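Local coordinates for protein phytase (Debaryomyces castellii, PDB 2GFI) that hydrolyses phytate (inositol hexakisphosphate) as a 3-phytase of the histidine acid phosphatase family, releasing phosphate, at residues A[84-89]-A[249-254]; A[94-99]-A[103-108]. One frame throughout, in Å; residues are numbered along the deposited sequence.

Overall arrangement
Both contacts gather around helix 77-91, on the same side of the chain's centre and away from the predicted catalytic residues. Along the chain the order is 84-89, 94-99, 103-108 and 249-254, so contact 2 is a local closure within the long excursion that contact 1 brings back to the helix. Their centres are about 15 Å apart, and Tyr87 OH lies 2.5 Å from Tyr108 O, a probable hydrogen bond joining the two directly. Contact 1 packs helix 77-91 on helix 249-266, its centre about 24 Å from the centre of the chain. Contact 2, its centre about 34 Å from that point, folds the loop before helix 133-148 and reaches the second subunit.

Contact 1: A[84-89]-A[249-254]; sequences KAVYEK and EDDVSN
Helix 77-91 packs on the first turns of helix 249-266, with Val86 and Lys89 facing Asp251 and Asn254. The axes of the two segments approach to 10.0 Å at a steep 117° between their directions, so the meeting is confined to little more than one turn of each helix. Lys89 reaches across at about a right angle to the Asp251 side chain, its chain bent at the third torsion (chi3 80°), and NZ makes a salt bridge with OD2 of Asp251 at 2.6 Å on the syn lone pair. The same OD2 accepts a hydrogen bond from the backbone N of Thr248. Next to this bridge, Val86 sets CG1 4.0 Å from CB of Asp251. Its other methyl, CG2, lies 3.8 Å from Asp251 OD1 and 4.3 Å from CB of Asn254, while Val86 also touches Leu255. An alanine here in place of Lys89 would remove the ammonium, and the Asp251 carboxylate would probably be left with no cationic mate across the two helices. The contact thus sets an ion pair beside a valine whose methyls lie against the aspartate side chain and Asn254 CB, and both the ammonium and the Thr248 N-H are likely to favour the ionised form of Asp251.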
ATOM      1  N   LYS A  84     -16.018 -17.305  26.457  1.00 22.42           N
ATOM      2  CA  LYS A  84     -17.350 -16.972  26.986  1.00 22.10           C
ATOM      3  C   LYS A  84     -17.294 -16.697  28.508  1.00 21.70           C
ATOM      4  O   LYS A  84     -17.856 -15.697  28.988  1.00 22.32           O
ATOM      5  CB  LYS A  84     -18.351 -18.071  26.634  1.00 21.52           C
ATOM      6  CG  LYS A  84     -19.801 -17.738  26.988  1.00 23.45           C
ATOM      7  CD  LYS A  84     -20.078 -16.283  26.727  1.00 27.99           C
ATOM      8  CE  LYS A  84     -21.583 -15.988  26.582  1.00 35.66           C
ATOM      9  NZ  LYS A  84     -22.362 -16.283  27.792  1.00 33.62           N
ATOM     10  N   ALA A  85     -16.620 -17.574  29.246  1.00 21.33           N
ATOM     11  CA  ALA A  85     -16.325 -17.358  30.672  1.00 21.38           C
ATOM     12  C   ALA A  85     -15.596 -16.027  30.984  1.00 21.46           C
ATOM     13  O   ALA A  85     -15.957 -15.319  31.930  1.00 22.40           O
ATOM     14  CB  ALA A  85     -15.569 -18.576  31.277  1.00 20.22           C
ATOM     15  N   VAL A  86     -14.586 -15.671  30.194  1.00 21.04           N
ATOM     16  CA  VAL A  86     -13.921 -14.387  30.392  1.00 20.18           C
ATOM     17  C   VAL A  86     -14.879 -13.263  30.075  1.00 19.80           C
ATOM     18  O   VAL A  86     -14.954 -12.290  30.819  1.00 20.25           O
ATOM     19  CB  VAL A  86     -12.593 -14.222  29.581  1.00 20.63           C
ATOM     20  CG1 VAL A  86     -11.892 -12.887  29.969  1.00 20.86           C
ATOM     21  CG2 VAL A  86     -11.635 -15.355  29.899  1.00 21.18           C
ATOM     22  N   TYR A  87     -15.614 -13.381  28.973  1.00 19.49           N
ATOM     23  CA  TYR A  87     -16.571 -12.365  28.601  1.00 20.21           C
ATOM     24  C   TYR A  87     -17.549 -12.100  29.761  1.00 21.51           C
ATOM     25  O   TYR A  87     -17.880 -10.950  30.051  1.00 21.69           O
ATOM     26  CB  TYR A  87     -17.342 -12.803  27.349  1.00 19.71           C
ATOM     27  CG  TYR A  87     -18.513 -11.890  26.987  1.00 19.39           C
ATOM     28  CD1 TYR A  87     -18.329 -10.756  26.174  1.00 19.03           C
ATOM     29  CD2 TYR A  87     -19.814 -12.186  27.435  1.00 19.22           C
ATOM     30  CE1 TYR A  87     -19.416  -9.926  25.827  1.00 18.17           C
ATOM     31  CE2 TYR A  87     -20.889 -11.393  27.102  1.00 19.01           C
ATOM     32  CZ  TYR A  87     -20.681 -10.260  26.308  1.00 19.85           C
ATOM     33  OH  TYR A  87     -21.760  -9.493  26.005  1.00 21.47           O
ATOM     34  N   GLU A  88     -18.027 -13.189  30.387  1.00 23.21           N
ATOM     35  CA  GLU A  88     -18.998 -13.137  31.464  1.00 24.67           C
ATOM     36  C   GLU A  88     -18.383 -12.526  32.731  1.00 24.99           C
ATOM     37  O   GLU A  88     -19.043 -11.712  33.375  1.00 24.90           O
ATOM     38  CB  GLU A  88     -19.604 -14.523  31.729  1.00 25.36           C
ATOM     39  CG  GLU A  88     -20.681 -14.971  30.728  1.00 29.81           C
ATOM     40  CD  GLU A  88     -21.781 -13.921  30.462  1.00 35.75           C
ATOM     41  OE1 GLU A  88     -22.100 -13.083  31.345  1.00 42.48           O
ATOM     42  OE2 GLU A  88     -22.373 -13.922  29.350  1.00 42.75           O
ATOM     43  N   LYS A  89     -17.138 -12.903  33.068  1.00 25.07           N
ATOM     44  CA  LYS A  89     -16.391 -12.228  34.138  1.00 26.12           C
ATOM     45  C   LYS A  89     -16.312 -10.726  33.875  1.00 26.60           C
ATOM     46  O   LYS A  89     -16.573  -9.941  34.777  1.00 26.39           O
ATOM     47  CB  LYS A  89     -14.986 -12.809  34.332  1.00 26.07           C
ATOM     48  CG  LYS A  89     -15.000 -14.129  35.068  1.00 27.96           C
ATOM     49  CD  LYS A  89     -13.648 -14.833  35.157  1.00 26.92           C
ATOM     50  CE  LYS A  89     -12.782 -14.241  36.271  1.00 28.61           C
ATOM     51  NZ  LYS A  89     -11.620 -15.137  36.566  1.00 25.57           N
ATOM     52  N   GLU A 249      -4.661 -13.528  35.283  1.00 26.14           N
ATOM     53  CA  GLU A 249      -3.613 -13.581  34.281  1.00 26.41           C
ATOM     54  C   GLU A 249      -3.974 -14.594  33.210  1.00 26.12           C
ATOM     55  O   GLU A 249      -3.768 -14.317  32.046  1.00 25.30           O
ATOM     56  CB  GLU A 249      -2.303 -13.983  34.926  1.00 26.61           C
ATOM     57  CG  GLU A 249      -1.494 -12.810  35.424  1.00 31.06           C
ATOM     58  CD  GLU A 249      -1.690 -12.511  36.893  1.00 34.72           C
ATOM     59  OE1 GLU A 249      -2.728 -12.913  37.461  1.00 37.97           O
ATOM     60  OE2 GLU A 249      -0.796 -11.866  37.489  1.00 37.70           O
ATOM     61  N   ASP A 250      -4.531 -15.735  33.636  1.00 26.26           N
ATOM     62  CA  ASP A 250      -5.132 -16.753  32.785  1.00 28.05           C
ATOM     63  C   ASP A 250      -6.196 -16.199  31.858  1.00 27.07           C
ATOM     64  O   ASP A 250      -6.230 -16.564  30.700  1.00 27.58           O
ATOM     65  CB  ASP A 250      -5.790 -17.874  33.637  1.00 29.59           C
ATOM     66  CG  ASP A 250      -6.386 -19.033  32.770  1.00 35.20           C
ATOM     67  OD1 ASP A 250      -5.583 -19.602  31.956  1.00 40.28           O
ATOM     68  OD2 ASP A 250      -7.616 -19.466  32.841  1.00 38.58           O
ATOM     69  N   ASP A 251      -7.097 -15.384  32.393  1.00 26.19           N
ATOM     70  CA  ASP A 251      -8.107 -14.678  31.610  1.00 26.44           C
ATOM     71  C   ASP A 251      -7.490 -13.791  30.535  1.00 25.75           C
ATOM     72  O   ASP A 251      -7.859 -13.884  29.375  1.00 26.00           O
ATOM     73  CB  ASP A 251      -8.991 -13.839  32.535  1.00 26.68           C
ATOM     74  CG  ASP A 251      -9.795 -14.709  33.508  1.00 29.28           C
ATOM     75  OD1 ASP A 251      -9.977 -15.927  33.220  1.00 32.15           O
ATOM     76  OD2 ASP A 251     -10.262 -14.278  34.579  1.00 30.31           O
ATOM     77  N   VAL A 252      -6.548 -12.951  30.957  1.00 24.95           N
ATOM     78  CA  VAL A 252      -5.816 -12.044  30.111  1.00 24.53           C
ATOM     79  C   VAL A 252      -5.112 -12.846  29.007  1.00 24.54           C
ATOM     80  O   VAL A 252      -5.189 -12.494  27.854  1.00 24.83           O
ATOM     81  CB  VAL A 252      -4.805 -11.206  30.920  1.00 23.80           C
ATOM     82  CG1 VAL A 252      -3.969 -10.308  29.987  1.00 23.85           C
ATOM     83  CG2 VAL A 252      -5.520 -10.360  31.986  1.00 22.11           C
ATOM     84  N   SER A 253      -4.475 -13.937  29.367  1.00 24.33           N
ATOM     85  CA  SER A 253      -3.833 -14.784  28.394  1.00 24.86           C
ATOM     86  C   SER A 253      -4.803 -15.293  27.317  1.00 23.83           C
ATOM     87  O   SER A 253      -4.447 -15.390  26.164  1.00 23.53           O
ATOM     88  CB  SER A 253      -3.218 -15.960  29.099  1.00 25.16           C
ATOM     89  OG  SER A 253      -2.486 -16.708  28.153  1.00 28.28           O
ATOM     90  N   ASN A 254      -6.037 -15.583  27.717  1.00 23.21           N
ATOM     91  CA  ASN A 254      -7.099 -16.014  26.824  1.00 22.15           C
ATOM     92  C   ASN A 254      -7.660 -14.900  25.968  1.00 20.66           C
ATOM     93  O   ASN A 254      -8.291 -15.120  24.940  1.00 20.09           O
ATOM     94  CB  ASN A 254      -8.207 -16.661  27.664  1.00 23.43           C
ATOM     95  CG  ASN A 254      -7.842 -18.061  28.085  1.00 24.48           C
ATOM     96  OD1 ASN A 254      -8.216 -18.535  29.164  1.00 25.86           O
ATOM     97  ND2 ASN A 254      -7.090 -18.732  27.236  1.00 24.76           N
TER

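Contact 2: A[94-99]-A[103-108]; sequences NGTFKG and FLNDDY
Phe97 and Asn105 face each other within the loop that links helix 77-91 to helix 133-148, where the chain doubles back so that the extended segment 94-99 lies against the end of a 3-10 segment, residues 103-105. The Phe97 side chain leaves the backbone with CG anti to the carbonyl carbon (chi1 -76°), which lays the ring against Leu104. Its CB comes first, 3.4 Å from OD1 of Asn105. CG then meets CB and CD1 of Leu104. On one side of the ring CD2 touches CB of Leu104 at 3.5 Å and also meets Asn105 OD1, which sits at this edge near the ring plane; CE2 beyond it meets both Leu104 CB and CD1. Phe97 CD1, CE1 and CZ all meet the Leu104 methyl CD1, which stands over the middle of one face, 3.5 Å from the centroid of the Phe97 ring and 8° off its normal, a CH-pi contact. Tyr93 also meets this ring, and Leu104 in turn packs on Leu90 and Met91 of helix 77-91.

The Asn105 amide, 35° from the ring plane, grips both polar backbone atoms of Phe97. Phe97 N donates to OD1 of Asn105 at 2.9 Å, in the carbonyl plane on a lone pair, while ND2 of Asn105 donates to Phe97 O at 2.7 Å. Two bonds to one residue fix the amide's rotation and tie the loop's two limbs together. Just beyond, Asp106 OD2 accepts a hydrogen bond from Gly99 N of the second subunit, and Gly99 N of this chain bonds likewise to Asp106 OD2 of that subunit. Beside the amide, the Thr96 methyl CG2 lies 3.5 Å from Asn105 ND2.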
ATOM      1  N   ASN A  94     -18.924  -4.542  38.170  1.00 34.67           N
ATOM      2  CA  ASN A  94     -19.932  -3.534  38.347  1.00 37.29           C
ATOM      3  C   ASN A  94     -19.222  -2.201  38.497  1.00 36.86           C
ATOM      4  O   ASN A  94     -18.364  -2.004  39.380  1.00 37.95           O
ATOM      5  CB  ASN A  94     -20.911  -3.897  39.472  1.00 39.19           C
ATOM      6  CG  ASN A  94     -20.637  -3.143  40.722  1.00 41.27           C
ATOM      7  OD1 ASN A  94     -19.625  -3.403  41.418  1.00 46.58           O
ATOM      8  ND2 ASN A  94     -21.524  -2.175  41.029  1.00 45.03           N
ATOM      9  N   GLY A  95     -19.534  -1.315  37.572  1.00 35.74           N
ATOM     10  CA  GLY A  95     -18.647  -0.219  37.262  1.00 34.16           C
ATOM     11  C   GLY A  95     -18.715  -0.014  35.767  1.00 33.18           C
ATOM     12  O   GLY A  95     -19.090  -0.922  35.015  1.00 32.42           O
ATOM     13  N   THR A  96     -18.388   1.199  35.350  1.00 32.04           N
ATOM     14  CA  THR A  96     -18.230   1.520  33.953  1.00 30.72           C
ATOM     15  C   THR A  96     -16.771   1.297  33.603  1.00 29.28           C
ATOM     16  O   THR A  96     -15.888   1.832  34.262  1.00 28.95           O
ATOM     17  CB  THR A  96     -18.613   2.958  33.755  1.00 31.09           C
ATOM     18  OG1 THR A  96     -20.006   3.069  34.047  1.00 31.52           O
ATOM     19  CG2 THR A  96     -18.523   3.350  32.304  1.00 30.64           C
ATOM     20  N   PHE A  97     -16.524   0.468  32.591  1.00 27.54           N
ATOM     21  CA  PHE A  97     -15.166   0.270  32.090  1.00 26.16           C
ATOM     22  C   PHE A  97     -14.602   1.555  31.518  1.00 25.09           C
ATOM     23  O   PHE A  97     -15.295   2.293  30.838  1.00 24.73           O
ATOM     24  CB  PHE A  97     -15.137  -0.821  31.012  1.00 25.85           C
ATOM     25  CG  PHE A  97     -15.239  -2.216  31.562  1.00 24.90           C
ATOM     26  CD1 PHE A  97     -14.125  -2.835  32.107  1.00 25.03           C
ATOM     27  CD2 PHE A  97     -16.446  -2.907  31.521  1.00 24.76           C
ATOM     28  CE1 PHE A  97     -14.190  -4.130  32.613  1.00 25.43           C
ATOM     29  CE2 PHE A  97     -16.528  -4.212  32.032  1.00 25.61           C
ATOM     30  CZ  PHE A  97     -15.388  -4.823  32.577  1.00 24.34           C
ATOM     31  N   LYS A  98     -13.341   1.815  31.809  1.00 24.55           N
ATOM     32  CA  LYS A  98     -12.624   2.968  31.265  1.00 24.64           C
ATOM     33  C   LYS A  98     -11.362   2.451  30.595  1.00 23.80           C
ATOM     34  O   LYS A  98     -11.078   1.273  30.696  1.00 22.97           O
ATOM     35  CB  LYS A  98     -12.308   3.998  32.367  1.00 24.00           C
ATOM     36  CG  LYS A  98     -13.603   4.705  32.914  1.00 25.63           C
ATOM     37  CD  LYS A  98     -13.316   5.908  33.823  1.00 25.94           C
ATOM     38  CE  LYS A  98     -12.567   5.496  35.098  1.00 29.28           C
ATOM     39  NZ  LYS A  98     -13.312   4.445  35.839  1.00 31.81           N
ATOM     40  N   GLY A  99     -10.615   3.329  29.904  1.00 24.01           N
ATOM     41  CA  GLY A  99      -9.387   2.931  29.239  1.00 22.55           C
ATOM     42  C   GLY A  99      -9.584   1.958  28.081  1.00 22.55           C
ATOM     43  O   GLY A  99     -10.560   2.033  27.332  1.00 21.85           O
ATOM     44  N   PHE A 103     -14.755  -0.352  25.539  1.00 21.36           N
ATOM     45  CA  PHE A 103     -15.665  -0.879  24.521  1.00 20.97           C
ATOM     46  C   PHE A 103     -16.615  -1.923  25.133  1.00 21.84           C
ATOM     47  O   PHE A 103     -17.655  -2.235  24.539  1.00 22.09           O
ATOM     48  CB  PHE A 103     -14.875  -1.506  23.360  1.00 19.46           C
ATOM     49  CG  PHE A 103     -14.060  -2.717  23.774  1.00 17.89           C
ATOM     50  CD1 PHE A 103     -14.606  -3.999  23.706  1.00 14.62           C
ATOM     51  CD2 PHE A 103     -12.750  -2.573  24.241  1.00 16.69           C
ATOM     52  CE1 PHE A 103     -13.859  -5.113  24.093  1.00 14.29           C
ATOM     53  CE2 PHE A 103     -12.010  -3.685  24.653  1.00 15.13           C
ATOM     54  CZ  PHE A 103     -12.550  -4.957  24.542  1.00 15.60           C
ATOM     55  N   LEU A 104     -16.230  -2.464  26.291  1.00 22.49           N
ATOM     56  CA  LEU A 104     -17.022  -3.467  27.028  1.00 23.82           C
ATOM     57  C   LEU A 104     -18.371  -2.952  27.470  1.00 24.36           C
ATOM     58  O   LEU A 104     -19.308  -3.726  27.560  1.00 24.62           O
ATOM     59  CB  LEU A 104     -16.265  -4.010  28.237  1.00 23.65           C
ATOM     60  CG  LEU A 104     -15.015  -4.843  27.917  1.00 23.38           C
ATOM     61  CD1 LEU A 104     -14.284  -5.183  29.173  1.00 20.90           C
ATOM     62  CD2 LEU A 104     -15.392  -6.117  27.158  1.00 23.25           C
ATOM     63  N   ASN A 105     -18.462  -1.646  27.714  1.00 25.43           N
ATOM     64  CA  ASN A 105     -19.739  -0.953  28.001  1.00 26.39           C
ATOM     65  C   ASN A 105     -20.719  -0.851  26.813  1.00 27.71           C
ATOM     66  O   ASN A 105     -21.913  -0.606  27.013  1.00 27.51           O
ATOM     67  CB  ASN A 105     -19.493   0.493  28.486  1.00 25.82           C
ATOM     68  CG  ASN A 105     -18.468   0.590  29.611  1.00 24.13           C
ATOM     69  OD1 ASN A 105     -18.493  -0.174  30.562  1.00 22.05           O
ATOM     70  ND2 ASN A 105     -17.548   1.545  29.479  1.00 22.14           N
ATOM     71  N   ASP A 106     -20.236  -0.999  25.580  1.00 29.00           N
ATOM     72  CA  ASP A 106     -21.046  -0.552  24.440  1.00 30.79           C
ATOM     73  C   ASP A 106     -21.946  -1.595  23.814  1.00 31.82           C
ATOM     74  O   ASP A 106     -21.904  -1.795  22.598  1.00 32.53           O
ATOM     75  CB  ASP A 106     -20.171   0.104  23.376  1.00 30.86           C
ATOM     76  CG  ASP A 106     -19.311   1.197  23.949  1.00 32.16           C
ATOM     77  OD1 ASP A 106     -18.200   1.413  23.412  1.00 35.64           O
ATOM     78  OD2 ASP A 106     -19.646   1.874  24.946  1.00 31.38           O
ATOM     79  N   ASP A 107     -22.788  -2.238  24.627  1.00 32.77           N
ATOM     80  CA  ASP A 107     -23.573  -3.359  24.133  1.00 33.75           C
ATOM     81  C   ASP A 107     -22.623  -4.264  23.427  1.00 32.01           C
ATOM     82  O   ASP A 107     -22.799  -4.579  22.243  1.00 32.78           O
ATOM     83  CB  ASP A 107     -24.633  -2.898  23.134  1.00 35.69           C
ATOM     84  CG  ASP A 107     -25.640  -1.968  23.755  1.00 39.59           C
ATOM     85  OD1 ASP A 107     -25.831  -2.055  25.011  1.00 43.90           O
ATOM     86  OD2 ASP A 107     -26.286  -1.140  23.055  1.00 43.46           O
ATOM     87  N   TYR A 108     -21.575  -4.645  24.133  1.00 29.89           N
ATOM     88  CA  TYR A 108     -20.584  -5.461  23.518  1.00 28.69           C
ATOM     89  C   TYR A 108     -21.080  -6.898  23.608  1.00 27.89           C
ATOM     90  O   TYR A 108     -21.246  -7.443  24.695  1.00 27.78           O
ATOM     91  CB  TYR A 108     -19.258  -5.248  24.215  1.00 27.86           C
ATOM     92  CG  TYR A 108     -18.129  -6.069  23.682  1.00 26.64           C
ATOM     93  CD1 TYR A 108     -17.651  -5.889  22.381  1.00 25.61           C
ATOM     94  CD2 TYR A 108     -17.501  -7.009  24.493  1.00 24.92           C
ATOM     95  CE1 TYR A 108     -16.595  -6.645  21.912  1.00 23.86           C
ATOM     96  CE2 TYR A 108     -16.439  -7.748  24.034  1.00 24.52           C
ATOM     97  CZ  TYR A 108     -15.995  -7.570  22.747  1.00 25.49           C
ATOM     98  OH  TYR A 108     -14.922  -8.321  22.316  1.00 26.83           O
TER
HETATM   99  O   HOH W   1     -12.071   1.252  24.499  1.00 38.53           O